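Local coordinates for protein dual oxidase maturation factor 1 (Homo sapiens, PDB 7D3F) that probably supports the maturation of the oxidase DUOX1 and its transport from the endoplasmic reticulum to the plasma membrane, at residues 22-25 with 26-30; 209-212 with 213-217; 111-114 with 115-119; 187-190 with 191-195; 196-200 with 201-205. All blocks are in the same frame, centred on the assembly; numbering follows the deposited sequence.

Contact 1: residues 22-25 with 26-30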
loop_
_atom_site.group_PDB
_atom_site.type_symbol
_atom_site.label_atom_id
_atom_site.label_comp_id
_atom_site.label_asym_id
_atom_site.label_seq_id
_atom_site.Cartn_x
_atom_site.Cartn_y
_atom_site.Cartn_z
ATOM N N THR B 22 -16.734 -4.859 12.826
ATOM C CA THR B 22 -16.860 -4.563 11.403
ATOM C C THR B 22 -16.116 -5.582 10.550
ATOM O O THR B 22 -16.574 -5.927 9.455
ATOM C CB THR B 22 -16.360 -3.151 11.116
ATOM O OG1 THR B 22 -14.944 -3.093 11.325
ATOM C CG2 THR B 22 -17.045 -2.172 12.044
ATOM N N THR B 23 -14.961 -6.061 11.016
ATOM C CA THR B 23 -14.215 -7.058 10.253
ATOM C C THR B 23 -14.996 -8.364 10.147
ATOM O O THR B 23 -15.121 -8.943 9.058
ATOM C CB THR B 23 -12.851 -7.296 10.899
ATOM O OG1 THR B 23 -12.150 -6.051 11.009
ATOM C CG2 THR B 23 -12.035 -8.259 10.061
ATOM N N LEU B 24 -15.542 -8.834 11.272
ATOM C CA LEU B 24 -16.355 -10.045 11.253
ATOM C C LEU B 24 -17.596 -9.856 10.394
ATOM O O LEU B 24 -17.981 -10.758 9.642
ATOM C CB LEU B 24 -16.742 -10.437 12.680
ATOM C CG LEU B 24 -17.693 -11.627 12.830
ATOM C CD1 LEU B 24 -17.035 -12.908 12.344
ATOM C CD2 LEU B 24 -18.156 -11.768 14.272
ATOM N N ALA B 25 -18.234 -8.687 10.490
ATOM C CA ALA B 25 -19.416 -8.418 9.680
ATOM C C ALA B 25 -19.081 -8.435 8.194
ATOM O O ALA B 25 -19.840 -8.981 7.387
ATOM C CB ALA B 25 -20.030 -7.076 10.074
ATOM N N SER B 26 -17.948 -7.840 7.814
ATOM C CA SER B 26 -17.546 -7.835 6.410
ATOM C C SER B 26 -17.249 -9.244 5.915
ATOM O O SER B 26 -17.641 -9.613 4.801
ATOM C CB SER B 26 -16.330 -6.930 6.212
ATOM O OG SER B 26 -15.193 -7.451 6.877
ATOM N N ILE B 27 -16.552 -10.046 6.725
ATOM C CA ILE B 27 -16.258 -11.423 6.331
ATOM C C ILE B 27 -17.554 -12.207 6.145
ATOM O O ILE B 27 -17.731 -12.933 5.155
ATOM C CB ILE B 27 -15.337 -12.092 7.367
ATOM C CG1 ILE B 27 -13.968 -11.410 7.383
ATOM C CG2 ILE B 27 -15.194 -13.577 7.074
ATOM C CD1 ILE B 27 -13.042 -11.930 8.460
ATOM N N ILE B 28 -18.482 -12.060 7.094
ATOM C CA ILE B 28 -19.760 -12.758 7.009
ATOM C C ILE B 28 -20.526 -12.320 5.770
ATOM O O ILE B 28 -21.100 -13.148 5.057
ATOM C CB ILE B 28 -20.579 -12.534 8.294
ATOM C CG1 ILE B 28 -19.925 -13.252 9.477
ATOM C CG2 ILE B 28 -22.012 -13.011 8.111
ATOM C CD1 ILE B 28 -20.642 -13.039 10.792
ATOM N N MET B 29 -20.542 -11.014 5.487
ATOM C CA MET B 29 -21.256 -10.516 4.315
ATOM C C MET B 29 -20.659 -11.060 3.024
ATOM O O MET B 29 -21.394 -11.481 2.123
ATOM C CB MET B 29 -21.247 -8.988 4.305
ATOM C CG MET B 29 -22.244 -8.354 5.260
ATOM S SD MET B 29 -23.948 -8.765 4.838
ATOM C CE MET B 29 -24.026 -8.184 3.146
ATOM N N ILE B 30 -19.328 -11.065 2.914
ATOM C CA ILE B 30 -18.685 -11.547 1.692
ATOM C C ILE B 30 -18.981 -13.028 1.482
ATOM O O ILE B 30 -19.350 -13.459 0.379
ATOM C CB ILE B 30 -17.170 -11.274 1.740
ATOM C CG1 ILE B 30 -16.897 -9.769 1.732
ATOM C CG2 ILE B 30 -16.467 -11.951 0.573
ATOM C CD1 ILE B 30 -15.441 -9.411 1.933
#
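S26 is tied twice to the residues just before it. Its backbone N donates to T22 O at 2.9 Å, and its hydroxyl OG donates to T23 O at 2.6 Å. The S26 hydroxyl can fold back on the helix because chi1 is 66°, which sets OG between the backbone N and the carbonyl carbon. T23 O takes a second donor, I27 N, at 3.0 Å. Both donors reach this oxygen from the same face of its carbonyl plane. The hydroxyl arrives at a C=O...OG angle of 118°, well to the side of the amide donor. I28 N donates to L24 O and M29 N to A25 O. All four carbonyl oxygens of 22-25 thus accept a backbone N-H. L24 N lies too early in the helix for a bond to a preceding turn. It is met by D21 OD1, as expected of an N-cap.

Apolar contact is lighter. L24 CG lies 3.9 Å from I28 CD1, and the two side chains slant across one another. T23 and I27 run side by side, with T23 CG2 at 4.1 Å from I27 CD1. T23 and I27 also rest on F72 of helix 50-72. T22 touches an N-acetylglucosamine and an aromatic side chain of another protein chain. The pattern is that of the capped first turns of a transmembrane alpha helix, here at its predicted extracellular end.

Contact 2: residues 209-212 with 213-217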
loop_
_atom_site.group_PDB
_atom_site.type_symbol
_atom_site.label_atom_id
_atom_site.label_comp_id
_atom_site.label_asym_id
_atom_site.label_seq_id
_atom_site.Cartn_x
_atom_site.Cartn_y
_atom_site.Cartn_z
ATOM N N MET B 209 -3.473 -30.647 0.495
ATOM C CA MET B 209 -3.481 -29.236 0.872
ATOM C C MET B 209 -4.532 -28.954 1.941
ATOM O O MET B 209 -4.295 -28.157 2.857
ATOM C CB MET B 209 -3.715 -28.366 -0.361
ATOM C CG MET B 209 -2.708 -27.241 -0.518
ATOM S SD MET B 209 -1.026 -27.862 -0.702
ATOM C CE MET B 209 -0.099 -26.331 -0.767
ATOM N N LEU B 210 -5.702 -29.587 1.837
ATOM C CA LEU B 210 -6.710 -29.447 2.889
ATOM C C LEU B 210 -6.205 -30.021 4.209
ATOM O O LEU B 210 -6.420 -29.436 5.284
ATOM C CB LEU B 210 -8.007 -30.129 2.457
ATOM C CG LEU B 210 -9.246 -29.914 3.324
ATOM C CD1 LEU B 210 -9.548 -28.431 3.469
ATOM C CD2 LEU B 210 -10.437 -30.646 2.727
ATOM N N LEU B 211 -5.526 -31.170 4.146
ATOM C CA LEU B 211 -4.923 -31.742 5.345
ATOM C C LEU B 211 -3.882 -30.797 5.935
ATOM O O LEU B 211 -3.780 -30.661 7.158
ATOM C CB LEU B 211 -4.302 -33.103 5.016
ATOM C CG LEU B 211 -3.898 -34.035 6.161
ATOM C CD1 LEU B 211 -4.008 -35.481 5.712
ATOM C CD2 LEU B 211 -2.485 -33.745 6.647
ATOM N N ALA B 212 -3.099 -30.140 5.078
ATOM C CA ALA B 212 -2.120 -29.165 5.551
ATOM C C ALA B 212 -2.801 -27.967 6.202
ATOM O O ALA B 212 -2.295 -27.421 7.187
ATOM C CB ALA B 212 -1.226 -28.715 4.396
ATOM N N THR B 213 -3.937 -27.533 5.653
ATOM C CA THR B 213 -4.705 -26.461 6.281
ATOM C C THR B 213 -5.126 -26.854 7.691
ATOM O O THR B 213 -4.971 -26.078 8.646
ATOM C CB THR B 213 -5.935 -26.127 5.434
ATOM O OG1 THR B 213 -5.527 -25.726 4.120
ATOM C CG2 THR B 213 -6.741 -25.008 6.077
ATOM N N GLY B 214 -5.659 -28.068 7.839
ATOM C CA GLY B 214 -6.022 -28.546 9.166
ATOM C C GLY B 214 -4.830 -28.641 10.099
ATOM O O GLY B 214 -4.918 -28.291 11.281
ATOM N N ILE B 215 -3.695 -29.114 9.578
ATOM C CA ILE B 215 -2.484 -29.236 10.383
ATOM C C ILE B 215 -2.027 -27.869 10.869
ATOM O O ILE B 215 -1.632 -27.709 12.027
ATOM C CB ILE B 215 -1.379 -29.953 9.583
ATOM C CG1 ILE B 215 -1.710 -31.439 9.429
ATOM C CG2 ILE B 215 -0.023 -29.773 10.249
ATOM C CD1 ILE B 215 -1.862 -32.170 10.745
ATOM N N PHE B 216 -2.071 -26.862 9.994
ATOM C CA PHE B 216 -1.642 -25.525 10.393
ATOM C C PHE B 216 -2.607 -24.905 11.397
ATOM O O PHE B 216 -2.181 -24.185 12.307
ATOM C CB PHE B 216 -1.476 -24.630 9.166
ATOM C CG PHE B 216 -0.131 -24.757 8.508
ATOM C CD1 PHE B 216 1.003 -24.257 9.125
ATOM C CD2 PHE B 216 0.000 -25.377 7.277
ATOM C CE1 PHE B 216 2.244 -24.373 8.528
ATOM C CE2 PHE B 216 1.238 -25.496 6.674
ATOM C CZ PHE B 216 2.362 -24.994 7.300
ATOM N N GLN B 217 -3.910 -25.173 11.258
ATOM C CA GLN B 217 -4.849 -24.704 12.275
ATOM C C GLN B 217 -4.551 -25.335 13.633
ATOM O O GLN B 217 -4.534 -24.644 14.664
ATOM C CB GLN B 217 -6.288 -25.004 11.850
ATOM C CG GLN B 217 -6.761 -24.218 10.639
ATOM C CD GLN B 217 -8.257 -24.338 10.420
ATOM O OE1 GLN B 217 -9.051 -24.046 11.315
ATOM N NE2 GLN B 217 -8.649 -24.776 9.230
#
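T213 hooks back on M209 within the predicted transmembrane helix 203-229, in a stretch of regular alpha helix with an extra side-chain bond. T213 N donates to M209 O at 2.9 Å and T213 OG1 to the same oxygen at 3.0 Å. The two donors come from opposite faces of the carbonyl plane. A chi1 of -59° lays OG1 beside the backbone N, within range of that carbonyl. The hydroxyl of this buried residue is thus satisfied inside its own helix.

G214 follows with no side chain, and its N donates to L210 O. I215 N donates to L211 O at 2.9 Å. Its side chain lies alongside L211 and points the same way, with CG1 at 3.7 Å from L211 CD2. L211 also touches L266 of helix 249-274.

F216 N donates to A212 O at 2.9 Å. The F216 ring meets that same oxygen obliquely through CD2, and beyond the segment it packs on V186 of helix 169-199. The side chain of Q217 leaves the turn for T257 and C261 of helix 249-274. Its backbone N stays in the helical pattern and donates to T213 O at 3.0 Å.

Contact 3: residues 111-114 with 115-119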
loop_
_atom_site.group_PDB
_atom_site.type_symbol
_atom_site.label_atom_id
_atom_site.label_comp_id
_atom_site.label_asym_id
_atom_site.label_seq_id
_atom_site.Cartn_x
_atom_site.Cartn_y
_atom_site.Cartn_z
ATOM N N THR B 111 -14.206 -5.020 27.894
ATOM C CA THR B 111 -15.615 -4.660 27.884
ATOM C C THR B 111 -16.068 -4.321 29.297
ATOM O O THR B 111 -15.743 -5.030 30.253
ATOM C CB THR B 111 -16.475 -5.794 27.320
ATOM O OG1 THR B 111 -16.371 -6.945 28.167
ATOM C CG2 THR B 111 -16.018 -6.162 25.916
ATOM N N LEU B 112 -16.816 -3.230 29.420
ATOM C CA LEU B 112 -17.385 -2.787 30.690
ATOM C C LEU B 112 -18.850 -2.464 30.421
ATOM O O LEU B 112 -19.162 -1.402 29.873
ATOM C CB LEU B 112 -16.636 -1.578 31.245
ATOM C CG LEU B 112 -17.194 -0.944 32.520
ATOM C CD1 LEU B 112 -17.028 -1.875 33.709
ATOM C CD2 LEU B 112 -16.527 0.395 32.786
ATOM N N THR B 113 -19.741 -3.384 30.779
ATOM C CA THR B 113 -21.168 -3.239 30.508
ATOM C C THR B 113 -21.895 -3.046 31.831
ATOM O O THR B 113 -21.921 -3.954 32.667
ATOM C CB THR B 113 -21.711 -4.454 29.762
ATOM O OG1 THR B 113 -21.001 -4.619 28.528
ATOM C CG2 THR B 113 -23.191 -4.272 29.469
ATOM N N GLY B 114 -22.493 -1.872 32.013
ATOM C CA GLY B 114 -23.202 -1.602 33.249
ATOM C C GLY B 114 -24.410 -2.503 33.418
ATOM O O GLY B 114 -25.056 -2.909 32.450
ATOM N N THR B 115 -24.713 -2.822 34.677
ATOM C CA THR B 115 -25.875 -3.634 35.039
ATOM C C THR B 115 -26.660 -2.898 36.114
ATOM O O THR B 115 -26.402 -3.071 37.313
ATOM C CB THR B 115 -25.457 -5.022 35.519
ATOM O OG1 THR B 115 -24.534 -4.896 36.608
ATOM C CG2 THR B 115 -24.803 -5.797 34.392
ATOM N N PRO B 116 -27.637 -2.061 35.726
ATOM C CA PRO B 116 -28.071 -1.791 34.350
ATOM C C PRO B 116 -27.123 -0.867 33.590
ATOM O O PRO B 116 -26.243 -0.260 34.200
ATOM C CB PRO B 116 -29.431 -1.121 34.546
ATOM C CG PRO B 116 -29.296 -0.416 35.846
ATOM C CD PRO B 116 -28.433 -1.303 36.707
ATOM N N VAL B 117 -27.303 -0.779 32.270
ATOM C CA VAL B 117 -26.421 0.043 31.445
ATOM C C VAL B 117 -26.472 1.499 31.889
ATOM O O VAL B 117 -25.443 2.189 31.930
ATOM C CB VAL B 117 -26.788 -0.111 29.957
ATOM C CG1 VAL B 117 -25.894 0.764 29.093
ATOM C CG2 VAL B 117 -26.685 -1.568 29.533
ATOM N N GLN B 118 -27.660 1.989 32.233
ATOM C CA GLN B 118 -27.837 3.371 32.676
ATOM C C GLN B 118 -27.588 3.435 34.179
ATOM O O GLN B 118 -28.479 3.144 34.982
ATOM C CB GLN B 118 -29.234 3.869 32.317
ATOM C CG GLN B 118 -29.504 3.944 30.821
ATOM C CD GLN B 118 -28.714 5.046 30.144
ATOM O OE1 GLN B 118 -28.458 6.094 30.737
ATOM N NE2 GLN B 118 -28.319 4.812 28.898
ATOM N N GLN B 119 -26.372 3.818 34.563
ATOM C CA GLN B 119 -26.000 4.015 35.959
ATOM C C GLN B 119 -25.331 5.372 36.122
ATOM O O GLN B 119 -24.552 5.791 35.261
ATOM C CB GLN B 119 -25.056 2.918 36.452
ATOM C CG GLN B 119 -25.723 1.590 36.704
ATOM C CD GLN B 119 -24.778 0.598 37.328
ATOM O OE1 GLN B 119 -24.128 0.892 38.331
ATOM N NE2 GLN B 119 -24.677 -0.579 36.730
#
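G114 and V117 are brought together by a tight turn, with their CA atoms 4.0 Å apart. The peptide bond between T115 and P116 is cis. With the proline at its third position, 114-117 is a type VI beta turn. G114 brings no side chain to the bend.

Nonpolar contact is slight. The one carbon-carbon approach is V117 CG2 to T113 CG2, at 4.4 Å. Two methyls make van der Waals contact with the G114 carbonyl: V117 CG2 lies 3.6 Å from G114 O, and T115 CG2 lies 3.5 Å from it.

No hydrogen bond joins the two segments. G114 O and V117 N are 3.1 Å apart, but the angle is poor, so the turn is not closed by that pair. The polar work falls to Q119. Its chain reaches back, extended beyond CG, and NE2 donates to P116 O at 3.0 Å. The P116 oxygen lies in the amide plane of Q119, and the N-H...O angle is 154°. NE2 also bonds to S96 O, so one amide nitrogen joins the turn to the next strand. T115 OG1 bonds to S96 OG.

The corner ends strand 107-114, an inner strand of an antiparallel sheet on the predicted extracellular side. G114 pairs through its backbone with I124 of strand 122-131, and T115 with S96 of strand 94-103. After the corner the chain enters the short outer strand 118-119. L112 packs on P153 and V154 of helix 152-160.

Contact 4: residues 187-190 with 191-195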
loop_
_atom_site.group_PDB
_atom_site.type_symbol
_atom_site.label_atom_id
_atom_site.label_comp_id
_atom_site.label_asym_id
_atom_site.label_seq_id
_atom_site.Cartn_x
_atom_site.Cartn_y
_atom_site.Cartn_z
ATOM N N ALA B 187 -2.512 -21.217 6.981
ATOM C CA ALA B 187 -3.646 -22.115 6.788
ATOM C C ALA B 187 -4.629 -21.561 5.764
ATOM O O ALA B 187 -5.188 -22.313 4.961
ATOM C CB ALA B 187 -4.347 -22.369 8.122
ATOM N N PHE B 188 -4.865 -20.248 5.787
ATOM C CA PHE B 188 -5.753 -19.631 4.805
ATOM C C PHE B 188 -5.178 -19.737 3.395
ATOM O O PHE B 188 -5.913 -20.001 2.434
ATOM C CB PHE B 188 -6.008 -18.171 5.177
ATOM C CG PHE B 188 -6.889 -17.438 4.205
ATOM C CD1 PHE B 188 -8.261 -17.625 4.215
ATOM C CD2 PHE B 188 -6.345 -16.555 3.287
ATOM C CE1 PHE B 188 -9.074 -16.951 3.323
ATOM C CE2 PHE B 188 -7.152 -15.877 2.393
ATOM C CZ PHE B 188 -8.518 -16.076 2.411
ATOM N N LEU B 189 -3.868 -19.527 3.252
ATOM C CA LEU B 189 -3.233 -19.699 1.949
ATOM C C LEU B 189 -3.342 -21.143 1.473
ATOM O O LEU B 189 -3.596 -21.401 0.289
ATOM C CB LEU B 189 -1.769 -19.261 2.018
ATOM C CG LEU B 189 -0.942 -19.420 0.740
ATOM C CD1 LEU B 189 -0.253 -18.113 0.383
ATOM C CD2 LEU B 189 0.077 -20.539 0.897
ATOM N N CYS B 190 -3.155 -22.099 2.386
ATOM C CA CYS B 190 -3.307 -23.505 2.027
ATOM C C CYS B 190 -4.746 -23.823 1.641
ATOM O O CYS B 190 -4.987 -24.649 0.757
ATOM C CB CYS B 190 -2.846 -24.396 3.181
ATOM S SG CYS B 190 -1.073 -24.318 3.525
ATOM N N TRP B 191 -5.716 -23.182 2.298
ATOM C CA TRP B 191 -7.116 -23.356 1.922
ATOM C C TRP B 191 -7.378 -22.827 0.517
ATOM O O TRP B 191 -8.084 -23.464 -0.275
ATOM C CB TRP B 191 -8.021 -22.657 2.938
ATOM C CG TRP B 191 -9.459 -22.564 2.519
ATOM C CD1 TRP B 191 -10.404 -23.542 2.610
ATOM C CD2 TRP B 191 -10.117 -21.422 1.953
ATOM N NE1 TRP B 191 -11.609 -23.085 2.132
ATOM C CE2 TRP B 191 -11.458 -21.785 1.723
ATOM C CE3 TRP B 191 -9.702 -20.130 1.617
ATOM C CZ2 TRP B 191 -12.387 -20.904 1.173
ATOM C CZ3 TRP B 191 -10.626 -19.256 1.072
ATOM C CH2 TRP B 191 -11.953 -19.647 0.854
ATOM N N LEU B 192 -6.816 -21.660 0.193
ATOM C CA LEU B 192 -6.944 -21.122 -1.160
ATOM C C LEU B 192 -6.344 -22.078 -2.183
ATOM O O LEU B 192 -6.949 -22.357 -3.227
ATOM C CB LEU B 192 -6.267 -19.753 -1.249
ATOM C CG LEU B 192 -6.968 -18.548 -0.625
ATOM C CD1 LEU B 192 -6.052 -17.336 -0.663
ATOM C CD2 LEU B 192 -8.268 -18.254 -1.353
ATOM N N LEU B 193 -5.149 -22.599 -1.892
ATOM C CA LEU B 193 -4.498 -23.518 -2.820
ATOM C C LEU B 193 -5.285 -24.817 -2.963
ATOM O O LEU B 193 -5.377 -25.371 -4.064
ATOM C CB LEU B 193 -3.065 -23.794 -2.366
ATOM C CG LEU B 193 -2.117 -22.598 -2.489
ATOM C CD1 LEU B 193 -0.701 -22.982 -2.091
ATOM C CD2 LEU B 193 -2.147 -22.035 -3.903
ATOM N N ALA B 194 -5.850 -25.322 -1.864
ATOM C CA ALA B 194 -6.667 -26.529 -1.931
ATOM C C ALA B 194 -7.912 -26.303 -2.777
ATOM O O ALA B 194 -8.286 -27.162 -3.584
ATOM C CB ALA B 194 -7.051 -26.983 -0.524
ATOM N N ASN B 195 -8.568 -25.154 -2.606
ATOM C CA ASN B 195 -9.732 -24.844 -3.429
ATOM C C ASN B 195 -9.353 -24.747 -4.900
ATOM O O ASN B 195 -10.101 -25.203 -5.773
ATOM C CB ASN B 195 -10.382 -23.545 -2.956
ATOM C CG ASN B 195 -11.472 -23.779 -1.931
ATOM O OD1 ASN B 195 -12.659 -23.779 -2.259
ATOM N ND2 ASN B 195 -11.074 -23.992 -0.682
#
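The F188 ring meets W191 and L192, three and four places on, both from the same side of its plane. The planes of F188 and the six-membered ring of W191 are 30° apart. Their centroids are 5.4 Å apart, so the rings are slid past each other and barely overlap. F188 CE1 approaches W191 CZ3 at 3.6 Å. F188 has CG anti to the backbone N (chi1 179°), and W191 takes nearly the same torsion, which sends both rings off the same side of the helix. L192 comes over one face of F188 with its CG, and its CD1 lies 3.6 Å from F188 CE2. L189 and L193 run side by side, with L189 CD2 at 3.9 Å from L193 CD1.

N195 sets its amide nitrogen over a face of W191, toward the rim. N195 ND2 donates to W191 O at 3.1 Å. N195 N reaches the same oxygen from the other face of its carbonyl plane. F188 also packs on I67 and L68 of helix 50-72.

The chemistry is mostly hydrocarbon, as suits a membrane helix. N195 OD1 bonds to S60 OG, while W191 NE1 bonds S60 O weakly; these ties join helix 169-199 to helix 50-72.

Contact 5: residues 196-200 with 201-205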
loop_
_atom_site.group_PDB
_atom_site.type_symbol
_atom_site.label_atom_id
_atom_site.label_comp_id
_atom_site.label_asym_id
_atom_site.label_seq_id
_atom_site.Cartn_x
_atom_site.Cartn_y
_atom_site.Cartn_z
ATOM N N VAL B 196 -8.198 -24.146 -5.197
ATOM C CA VAL B 196 -7.759 -24.029 -6.586
ATOM C C VAL B 196 -7.475 -25.407 -7.177
ATOM O O VAL B 196 -7.892 -25.720 -8.299
ATOM C CB VAL B 196 -6.530 -23.109 -6.686
ATOM C CG1 VAL B 196 -5.870 -23.244 -8.051
ATOM C CG2 VAL B 196 -6.932 -21.666 -6.431
ATOM N N MET B 197 -6.770 -26.254 -6.426
ATOM C CA MET B 197 -6.303 -27.531 -6.954
ATOM C C MET B 197 -7.358 -28.630 -6.922
ATOM O O MET B 197 -7.175 -29.653 -7.591
ATOM C CB MET B 197 -5.059 -27.993 -6.187
ATOM C CG MET B 197 -3.865 -27.063 -6.332
ATOM S SD MET B 197 -2.349 -27.785 -5.675
ATOM C CE MET B 197 -2.897 -28.304 -4.051
ATOM N N LEU B 198 -8.448 -28.462 -6.169
ATOM C CA LEU B 198 -9.526 -29.444 -6.240
ATOM C C LEU B 198 -10.244 -29.402 -7.579
ATOM O O LEU B 198 -10.836 -30.409 -7.983
ATOM C CB LEU B 198 -10.525 -29.232 -5.101
ATOM C CG LEU B 198 -10.119 -29.790 -3.735
ATOM C CD1 LEU B 198 -11.248 -29.635 -2.727
ATOM C CD2 LEU B 198 -9.692 -31.245 -3.852
ATOM N N SER B 199 -10.209 -28.262 -8.273
ATOM C CA SER B 199 -10.762 -28.198 -9.620
ATOM C C SER B 199 -9.853 -28.889 -10.629
ATOM O O SER B 199 -10.332 -29.387 -11.653
ATOM C CB SER B 199 -10.996 -26.743 -10.024
ATOM O OG SER B 199 -11.800 -26.072 -9.070
ATOM N N MET B 200 -8.551 -28.926 -10.357
ATOM C CA MET B 200 -7.606 -29.577 -11.247
ATOM C C MET B 200 -7.808 -31.091 -11.219
ATOM O O MET B 200 -8.380 -31.633 -10.269
ATOM C CB MET B 200 -6.176 -29.222 -10.847
ATOM C CG MET B 200 -5.880 -27.731 -10.850
ATOM S SD MET B 200 -4.212 -27.368 -11.428
ATOM C CE MET B 200 -3.268 -28.597 -10.530
ATOM N N PRO B 201 -7.358 -31.797 -12.262
ATOM C CA PRO B 201 -7.555 -33.258 -12.291
ATOM C C PRO B 201 -6.901 -33.992 -11.132
ATOM O O PRO B 201 -7.364 -35.079 -10.764
ATOM C CB PRO B 201 -6.940 -33.667 -13.638
ATOM C CG PRO B 201 -6.043 -32.532 -14.022
ATOM C CD PRO B 201 -6.722 -31.308 -13.497
ATOM N N VAL B 202 -5.840 -33.439 -10.545
ATOM C CA VAL B 202 -5.139 -34.089 -9.439
ATOM C C VAL B 202 -5.868 -33.728 -8.146
ATOM O O VAL B 202 -5.621 -32.680 -7.547
ATOM C CB VAL B 202 -3.662 -33.695 -9.389
ATOM C CG1 VAL B 202 -2.848 -34.586 -10.314
ATOM C CG2 VAL B 202 -3.484 -32.234 -9.781
ATOM N N LEU B 203 -6.778 -34.602 -7.713
ATOM C CA LEU B 203 -7.485 -34.406 -6.453
ATOM C C LEU B 203 -6.628 -34.745 -5.241
ATOM O O LEU B 203 -6.916 -34.263 -4.138
ATOM C CB LEU B 203 -8.759 -35.255 -6.433
ATOM C CG LEU B 203 -9.799 -34.963 -7.517
ATOM C CD1 LEU B 203 -10.818 -36.089 -7.593
ATOM C CD2 LEU B 203 -10.486 -33.634 -7.254
ATOM N N VAL B 204 -5.584 -35.558 -5.424
ATOM C CA VAL B 204 -4.745 -35.964 -4.300
ATOM C C VAL B 204 -4.039 -34.759 -3.693
ATOM O O VAL B 204 -3.972 -34.613 -2.467
ATOM C CB VAL B 204 -3.744 -37.048 -4.745
ATOM C CG1 VAL B 204 -4.459 -38.361 -4.945
ATOM C CG2 VAL B 204 -3.039 -36.638 -6.032
ATOM N N TYR B 205 -3.498 -33.880 -4.539
ATOM C CA TYR B 205 -2.798 -32.707 -4.029
ATOM C C TYR B 205 -3.759 -31.752 -3.334
ATOM O O TYR B 205 -3.398 -31.123 -2.333
ATOM C CB TYR B 205 -2.047 -32.010 -5.163
ATOM C CG TYR B 205 -0.874 -32.812 -5.685
ATOM C CD1 TYR B 205 -0.327 -32.551 -6.935
ATOM C CD2 TYR B 205 -0.313 -33.832 -4.926
ATOM C CE1 TYR B 205 0.745 -33.285 -7.413
ATOM C CE2 TYR B 205 0.758 -34.570 -5.395
ATOM C CZ TYR B 205 1.283 -34.292 -6.639
ATOM O OH TYR B 205 2.349 -35.023 -7.109
#
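M200, with psi at 158°, leads into P201 and takes the chain off the helical path, so that it doubles back and sets M197 opposite Y205 with their CA atoms 6.9 Å apart. No hydrogen bond joins 196-200 to 201-205. Within the first segment M200 N makes a weak bond to M197 O.

The side chains meet mainly through carbon. M197 reaches over to the second helix with its methyl end. Its CE lies 4.0 Å from Y205 CB and also near Y205 O. M200 and V202 lie side by side, pointing the same way. M200 is bent at chi2 (-143°) and chi3, which brings CE to 3.7 Å from V202 CG2. L203 sends CD2 across the turn to the neighbourhood of L198 O, while L198 CD2 and L203 CD2 stand 4.2 Å apart.

This is the tight turn of a helical hairpin, joining predicted transmembrane helices 169-199 and 203-229, probably on the cytoplasmic side. L198 packs on M268 of helix 249-274, and V204 on H272 of the same helix. M200 and Y205 also meet apolar side chains of a neighbouring protein chain, and S199 meets an aromatic side chain of another.

Each contact is local, so none nests in or crosses another. Contact 1 begins the first membrane helix. Contact 3 follows in the extracellular sheet and turns its chain from strand 107-114 into strand 118-119. Its centre is about 42 Å from those of contacts 2 and 4, across the chain's centre. Contact 4 lies on helix 169-199 and runs directly into contact 5, which closes the short link to helix 203-229. Contact 2 then comes back along that helix beside contact 4. T213 packs against C190 there, and M209 against A194. M209 also meets M197 of contact 5. Contacts 2, 4 and 5 thus belong to one helical hairpin in the membrane.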